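Local coordinates for shikimate kinase (Bacteroides thetaiotaomicron, PDB 3VAA), which probably catalyses the ATP-dependent phosphorylation of the 3-hydroxyl group of shikimate, a step on the pathway to chorismate and the aromatic amino acids, at residues R27-G32 / T118-L124; Y33-G37 / L131-L135; G103-C107 / R164-Y168. All blocks are in the same frame, centred on the assembly; numbering follows the deposited sequence.

Contact 1 runs the length of strand 27-31, pairing it with strand 120-125 in a parallel sheet of strand order 2-3-1-4-5. Contacts 2 and 3 lie beyond the C-terminal end of strand 27-31. Contact 2 joins the loop after that strand to helix 128-137, and contact 3 joins the loop after strand 97-100 to helix 150-168. Along the chain the first segments come in the order 1, 2, 3, and the second segments follow in the same order, so all three interleave. The centres of contacts 1 and 2 lie about 18 Å apart, of 1 and 3 about 12 Å, and of 2 and 3 about 15 Å. They bring predicted ATP-binding and shikimate-binding residues side by side.

Contact 1. Residues R27-G32 / T118-L124; sequences RIFLTG and TGKTVFL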
# COMPACT_ATOMS: atom_id res chain seq x y z
N ARG A 27 -7.01 -0.41 -14.09
CA ARG A 27 -5.66 -0.51 -13.49
C ARG A 27 -5.63 0.44 -12.29
O ARG A 27 -5.60 1.68 -12.44
CB ARG A 27 -4.54 -0.19 -14.48
CG ARG A 27 -3.11 -0.34 -13.89
CD ARG A 27 -2.09 0.15 -14.88
NE ARG A 27 -2.08 -0.68 -16.06
CZ ARG A 27 -1.98 -0.24 -17.32
NH1 ARG A 27 -1.93 1.05 -17.62
NH2 ARG A 27 -1.95 -1.13 -18.29
N ILE A 28 -5.66 -0.15 -11.10
CA ILE A 28 -5.68 0.60 -9.85
C ILE A 28 -4.41 0.38 -9.03
O ILE A 28 -3.93 -0.75 -8.92
CB ILE A 28 -6.88 0.12 -8.94
CG1 ILE A 28 -8.20 0.09 -9.72
CG2 ILE A 28 -6.99 0.99 -7.67
CD1 ILE A 28 -8.62 1.38 -10.26
N PHE A 29 -3.86 1.45 -8.47
CA PHE A 29 -2.69 1.35 -7.58
C PHE A 29 -3.14 1.79 -6.19
O PHE A 29 -3.72 2.84 -6.04
CB PHE A 29 -1.55 2.26 -8.00
CG PHE A 29 -0.93 1.92 -9.31
CD1 PHE A 29 0.01 0.92 -9.39
CD2 PHE A 29 -1.24 2.65 -10.46
CE1 PHE A 29 0.61 0.62 -10.58
CE2 PHE A 29 -0.64 2.35 -11.67
CZ PHE A 29 0.26 1.33 -11.74
N LEU A 30 -2.84 0.98 -5.17
CA LEU A 30 -3.15 1.34 -3.79
C LEU A 30 -1.85 1.67 -3.09
O LEU A 30 -0.85 0.93 -3.19
CB LEU A 30 -3.90 0.22 -3.07
CG LEU A 30 -5.17 -0.29 -3.76
CD1 LEU A 30 -5.78 -1.47 -3.00
CD2 LEU A 30 -6.21 0.81 -3.96
N THR A 31 -1.87 2.79 -2.37
CA THR A 31 -0.73 3.29 -1.65
C THR A 31 -1.13 3.63 -0.22
O THR A 31 -2.31 3.87 0.08
CB THR A 31 -0.14 4.55 -2.32
OG1 THR A 31 -1.08 5.63 -2.22
CG2 THR A 31 0.22 4.30 -3.82
N GLY A 32 -0.14 3.69 0.66
CA GLY A 32 -0.40 4.02 2.05
C GLY A 32 0.54 3.28 2.97
O GLY A 32 1.35 2.47 2.53
N THR A 118 -0.28 6.14 -15.19
CA THR A 118 -0.62 4.82 -15.75
C THR A 118 -1.87 4.13 -15.20
O THR A 118 -2.36 3.20 -15.82
CB THR A 118 0.56 3.85 -15.65
OG1 THR A 118 0.94 3.66 -14.27
CG2 THR A 118 1.77 4.39 -16.43
N GLY A 119 -2.39 4.59 -14.06
CA GLY A 119 -3.58 3.99 -13.50
C GLY A 119 -4.21 4.90 -12.47
O GLY A 119 -3.72 5.99 -12.23
N LYS A 120 -5.33 4.45 -11.90
CA LYS A 120 -6.05 5.21 -10.88
C LYS A 120 -5.33 4.91 -9.59
O LYS A 120 -5.36 3.78 -9.10
CB LYS A 120 -7.51 4.77 -10.79
CG LYS A 120 -8.37 5.10 -12.02
CD LYS A 120 -9.78 4.49 -11.89
CE LYS A 120 -10.72 4.88 -13.05
NZ LYS A 120 -11.13 6.31 -12.99
N THR A 121 -4.73 5.95 -9.02
CA THR A 121 -3.92 5.82 -7.82
C THR A 121 -4.65 6.33 -6.60
O THR A 121 -5.14 7.44 -6.57
CB THR A 121 -2.55 6.51 -8.06
OG1 THR A 121 -1.95 5.91 -9.22
CG2 THR A 121 -1.62 6.35 -6.86
N VAL A 122 -4.75 5.48 -5.58
CA VAL A 122 -5.47 5.78 -4.37
C VAL A 122 -4.57 5.76 -3.14
O VAL A 122 -3.78 4.82 -2.96
CB VAL A 122 -6.60 4.72 -4.14
CG1 VAL A 122 -7.48 5.10 -2.98
CG2 VAL A 122 -7.43 4.52 -5.39
N PHE A 123 -4.66 6.80 -2.33
CA PHE A 123 -4.00 6.79 -1.03
C PHE A 123 -5.02 6.39 0.03
O PHE A 123 -6.05 7.06 0.18
CB PHE A 123 -3.39 8.13 -0.72
CG PHE A 123 -3.01 8.33 0.71
CD1 PHE A 123 -2.36 7.35 1.44
CD2 PHE A 123 -3.22 9.57 1.32
CE1 PHE A 123 -2.00 7.56 2.75
CE2 PHE A 123 -2.85 9.79 2.63
CZ PHE A 123 -2.24 8.78 3.35
N LEU A 124 -4.75 5.27 0.71
CA LEU A 124 -5.59 4.82 1.83
C LEU A 124 -5.18 5.61 3.05
O LEU A 124 -4.18 5.30 3.71
CB LEU A 124 -5.46 3.31 2.11
CG LEU A 124 -6.19 2.38 1.16
CD1 LEU A 124 -5.65 2.49 -0.26
CD2 LEU A 124 -6.10 0.92 1.68
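This is a parallel strand pair inside the beta-sheet of a P-loop kinase, with I28, F29, L30 and T31 opposite K120, T121, V122 and F123. The strand axes approach to 4.7 Å and cross at -21°. The ladder runs K120 N to R27 O, F29 N to K120 O, V122 N to F29 O, T31 N to V122 O and L124 N to T31 O. V122 O has two donors. T31 N bonds to it at 2.8 Å, and T31 OG1 at 2.9 Å from above the carbonyl plane. T31 OG1 lies between its backbone N and carbonyl carbon (chi1 66°), which turns the hydroxyl to this oxygen.

R27 reaches past the start of strand 120-124. Its chain bends at chi3 (-65°), and NH1 meets T118 O at 2.8 Å. The bond lies close to both the guanidinium plane and the carbonyl plane. R27 NE is held by F94 O.

On the T31 side, the F29 ring slants past two threonines: CE2 is 3.3 Å from T118 OG1, and CD2 is 3.6 Å from T121 OG1. T118 OG1 itself bonds to F114 O. On the I28 side, I28 CD1 packs on K120 CB at 3.6 Å, while the lysine end leads away to L197 O. L30 CD2 runs alongside V122 and comes to 3.9 Å from its CB.

Strand 97-100 pairs with strand 27-31 from its other edge. On the face that carries F29 and T121, M115 of helix 111-118 touches both, while F45 of helix 38-49 meets I28.

Contact 2. Residues Y33-G37 / L131-L135; sequences YMGAG and LFRRL
R134 NH1 meets two successive carbonyl oxygens of the 33-37 loop. It bonds to G35 O at 3.0 Å, in the carbonyl plane and on a lone pair, with the acceptor near the guanidinium plane. Its second bond, to A36 O, is weak and bent, at 126°. The R134 side chain runs straight out from the helix (chi2 175°), carrying NH1 to the loop. E181 forms a salt bridge with NE, and A177 O accepts from NH2. These partners probably fix the rotation of the guanidinium group and offset its charge.

Two leucines of helix 128-137 fill the rest of the interface. L131 CD2 lies 3.6 Å from G35 C, and its CD1 meets Y33 CD2 at 4.1 Å. L135 sends CD1 to Y33 CE2, and its CD2 is 3.9 Å from G35 CA. M34 CG touches L135 CD2 at 4.0 Å, their side chains crossing at about a right angle. The same M34 CG sits over one face of the Y33 ring, offset toward the rim.

G35 has a positive phi (91°) and is the third residue of a type II turn from Y33 to A36. A di(hydroxyethyl)ether, probably from the crystallisation liquor, accepts from G37 N, which in P-loop proteins usually faces a nucleotide phosphate. The segment is consistent with the middle of a P-loop (Walker A), with G35, A36 and G37 in the predicted ATP site.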
# COMPACT_ATOMS: atom_id res chain seq x y z
N TYR A 33 0.43 3.56 4.27
CA TYR A 33 1.34 3.00 5.24
C TYR A 33 0.97 1.58 5.63
O TYR A 33 -0.14 1.14 5.35
CB TYR A 33 1.32 3.90 6.49
CG TYR A 33 2.47 3.72 7.46
CD1 TYR A 33 3.79 3.90 7.06
CD2 TYR A 33 2.22 3.41 8.80
CE1 TYR A 33 4.84 3.75 7.96
CE2 TYR A 33 3.27 3.28 9.71
CZ TYR A 33 4.57 3.44 9.28
OH TYR A 33 5.58 3.29 10.20
N MET A 34 1.91 0.87 6.24
CA MET A 34 1.59 -0.44 6.80
C MET A 34 0.43 -0.28 7.78
O MET A 34 0.38 0.69 8.56
CB MET A 34 2.79 -1.06 7.54
CG MET A 34 3.35 -0.23 8.67
SD MET A 34 4.61 -1.14 9.59
CE MET A 34 5.21 0.09 10.71
N GLY A 35 -0.51 -1.22 7.72
CA GLY A 35 -1.68 -1.18 8.57
C GLY A 35 -2.86 -0.46 7.99
O GLY A 35 -3.96 -0.56 8.53
N ALA A 36 -2.66 0.26 6.88
CA ALA A 36 -3.75 1.04 6.25
C ALA A 36 -4.86 0.20 5.66
O ALA A 36 -5.98 0.67 5.53
CB ALA A 36 -3.19 1.99 5.19
N GLY A 37 -4.56 -1.04 5.31
CA GLY A 37 -5.55 -1.94 4.71
C GLY A 37 -5.40 -2.20 3.22
O GLY A 37 -6.36 -2.61 2.57
N LEU A 131 -4.30 3.39 12.92
CA LEU A 131 -3.04 2.69 12.61
C LEU A 131 -2.42 2.11 13.89
O LEU A 131 -1.91 0.98 13.90
CB LEU A 131 -2.05 3.63 11.91
CG LEU A 131 -2.42 4.03 10.49
CD1 LEU A 131 -1.40 5.01 9.95
CD2 LEU A 131 -2.51 2.77 9.57
N PHE A 132 -2.46 2.91 14.97
CA PHE A 132 -1.95 2.52 16.28
C PHE A 132 -2.61 1.23 16.74
O PHE A 132 -1.93 0.23 17.08
CB PHE A 132 -2.15 3.67 17.28
CG PHE A 132 -1.71 3.36 18.69
CD1 PHE A 132 -0.37 3.50 19.06
CD2 PHE A 132 -2.63 2.98 19.66
CE1 PHE A 132 0.05 3.24 20.36
CE2 PHE A 132 -2.21 2.72 20.97
CZ PHE A 132 -0.86 2.85 21.31
N ARG A 133 -3.94 1.22 16.76
CA ARG A 133 -4.66 0.00 17.17
C ARG A 133 -4.30 -1.20 16.29
O ARG A 133 -3.94 -2.27 16.80
CB ARG A 133 -6.16 0.23 17.10
CG ARG A 133 -6.99 -0.91 17.67
CD ARG A 133 -8.44 -0.56 17.49
NE ARG A 133 -8.79 -0.59 16.07
CZ ARG A 133 -9.62 0.25 15.47
NH1 ARG A 133 -10.18 1.24 16.14
NH2 ARG A 133 -9.87 0.10 14.18
N ARG A 134 -4.40 -1.03 14.98
CA ARG A 134 -4.13 -2.13 14.06
C ARG A 134 -2.72 -2.68 14.17
O ARG A 134 -2.52 -3.89 14.17
CB ARG A 134 -4.37 -1.72 12.61
CG ARG A 134 -5.82 -1.43 12.28
CD ARG A 134 -5.93 -0.89 10.85
NE ARG A 134 -7.31 -0.69 10.44
CZ ARG A 134 -7.68 -0.13 9.29
NH1 ARG A 134 -6.79 0.30 8.41
NH2 ARG A 134 -8.97 0.03 9.03
N LEU A 135 -1.73 -1.79 14.28
CA LEU A 135 -0.34 -2.22 14.33
C LEU A 135 0.00 -2.86 15.67
O LEU A 135 0.83 -3.76 15.72
CB LEU A 135 0.59 -1.06 13.96
CG LEU A 135 0.44 -0.62 12.49
CD1 LEU A 135 1.18 0.67 12.20
CD2 LEU A 135 0.89 -1.71 11.51

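Contact 3. Residues G103-C107 / R164-Y168; sequences GGAPC and RAPFY
Y168 OH donates a hydrogen bond to G103 O at 2.7 Å. The oxygen lies at the edge of the tyrosine ring, near its plane. The donor approaches at a C=O...O angle of 124°, tilted somewhat from the carbonyl plane. P106 CG meets the same ring at its edge, 3.8 Å from Y168 CE1.

F167 is turned differently, with one face toward the loop. C107 CA sits 3.7 Å from the centroid of the F167 ring, only 11° off its normal, a CH-pi contact. C107 SG makes an oblique sulfur-aromatic contact with this ring, 3.6 Å from F167 CD2. A beta-mercaptoethanol, probably from the crystallisation liquor, lies about 2 Å from the C107 side chain (nearest atoms).

The loop follows strand 97-100, and its glycines fit the glycine-rich shikimate-binding loop of shikimate kinases. G103 and R164 are both predicted substrate ligands. R164 CG touches C107 SG at 4.0 Å, and its chain is extended from CG to NE, past G103 O.

Within helix 150-168, R164 CB lies over one face of the Y168 ring, 3.5 Å above its plane and offset toward the rim. R164 O accepts from both F167 N and Y168 N at the kinked helix end. R164 NH1 bonds to A160 O, one turn earlier. Further out, Y33 packs against R164 and Y168, and F123 meets the Y168 ring with planes about 30° apart.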
# COMPACT_ATOMS: atom_id res chain seq x y z
N GLY A 103 4.80 0.36 1.48
CA GLY A 103 4.66 1.67 2.11
C GLY A 103 5.66 2.71 1.68
O GLY A 103 5.36 3.91 1.74
N GLY A 104 6.85 2.28 1.28
CA GLY A 104 7.89 3.21 0.87
C GLY A 104 7.95 3.52 -0.59
O GLY A 104 8.57 4.52 -0.98
N ALA A 105 7.33 2.67 -1.42
CA ALA A 105 7.37 2.83 -2.86
C ALA A 105 7.06 4.25 -3.36
O ALA A 105 7.78 4.78 -4.21
CB ALA A 105 6.45 1.80 -3.55
N PRO A 106 6.03 4.91 -2.81
CA PRO A 106 5.72 6.25 -3.31
C PRO A 106 6.79 7.32 -3.12
O PRO A 106 6.72 8.37 -3.76
CB PRO A 106 4.48 6.63 -2.49
CG PRO A 106 3.85 5.35 -2.23
CD PRO A 106 4.98 4.44 -1.89
N CYS A 107 7.78 7.06 -2.26
CA CYS A 107 8.78 8.05 -1.91
C CYS A 107 9.99 8.13 -2.82
O CYS A 107 10.84 9.01 -2.62
CB CYS A 107 9.31 7.76 -0.51
SG CYS A 107 8.04 7.71 0.74
N ARG A 164 6.30 10.38 4.92
CA ARG A 164 5.62 9.83 3.74
C ARG A 164 4.49 10.66 3.14
O ARG A 164 4.26 10.61 1.95
CB ARG A 164 5.12 8.43 4.05
CG ARG A 164 6.24 7.47 4.27
CD ARG A 164 5.82 6.31 5.12
NE ARG A 164 6.93 5.37 5.27
CZ ARG A 164 8.00 5.59 6.04
NH1 ARG A 164 8.13 6.72 6.72
NH2 ARG A 164 8.96 4.68 6.10
N ALA A 165 3.80 11.43 3.97
CA ALA A 165 2.67 12.26 3.51
C ALA A 165 2.87 13.13 2.26
O ALA A 165 1.97 13.20 1.44
CB ALA A 165 2.14 13.13 4.67
N PRO A 166 4.02 13.81 2.10
CA PRO A 166 4.20 14.61 0.88
C PRO A 166 4.10 13.79 -0.41
O PRO A 166 3.87 14.34 -1.48
CB PRO A 166 5.60 15.19 1.04
CG PRO A 166 5.83 15.24 2.51
CD PRO A 166 5.09 14.07 3.08
N PHE A 167 4.29 12.48 -0.29
CA PHE A 167 4.23 11.57 -1.42
C PHE A 167 2.85 10.95 -1.49
O PHE A 167 2.20 10.95 -2.55
CB PHE A 167 5.32 10.51 -1.31
CG PHE A 167 6.71 11.09 -1.28
CD1 PHE A 167 7.29 11.53 -2.46
CD2 PHE A 167 7.42 11.20 -0.10
CE1 PHE A 167 8.55 12.07 -2.46
CE2 PHE A 167 8.70 11.74 -0.10
CZ PHE A 167 9.26 12.18 -1.29
N TYR A 168 2.39 10.41 -0.36
CA TYR A 168 1.07 9.79 -0.35
C TYR A 168 -0.02 10.74 -0.82
O TYR A 168 -0.91 10.36 -1.59
CB TYR A 168 0.67 9.28 1.03
CG TYR A 168 1.47 8.13 1.61
CD1 TYR A 168 2.24 7.27 0.82
CD2 TYR A 168 1.37 7.85 2.96
CE1 TYR A 168 2.93 6.21 1.39
CE2 TYR A 168 2.04 6.76 3.53
CZ TYR A 168 2.82 5.95 2.75
OH TYR A 168 3.49 4.91 3.34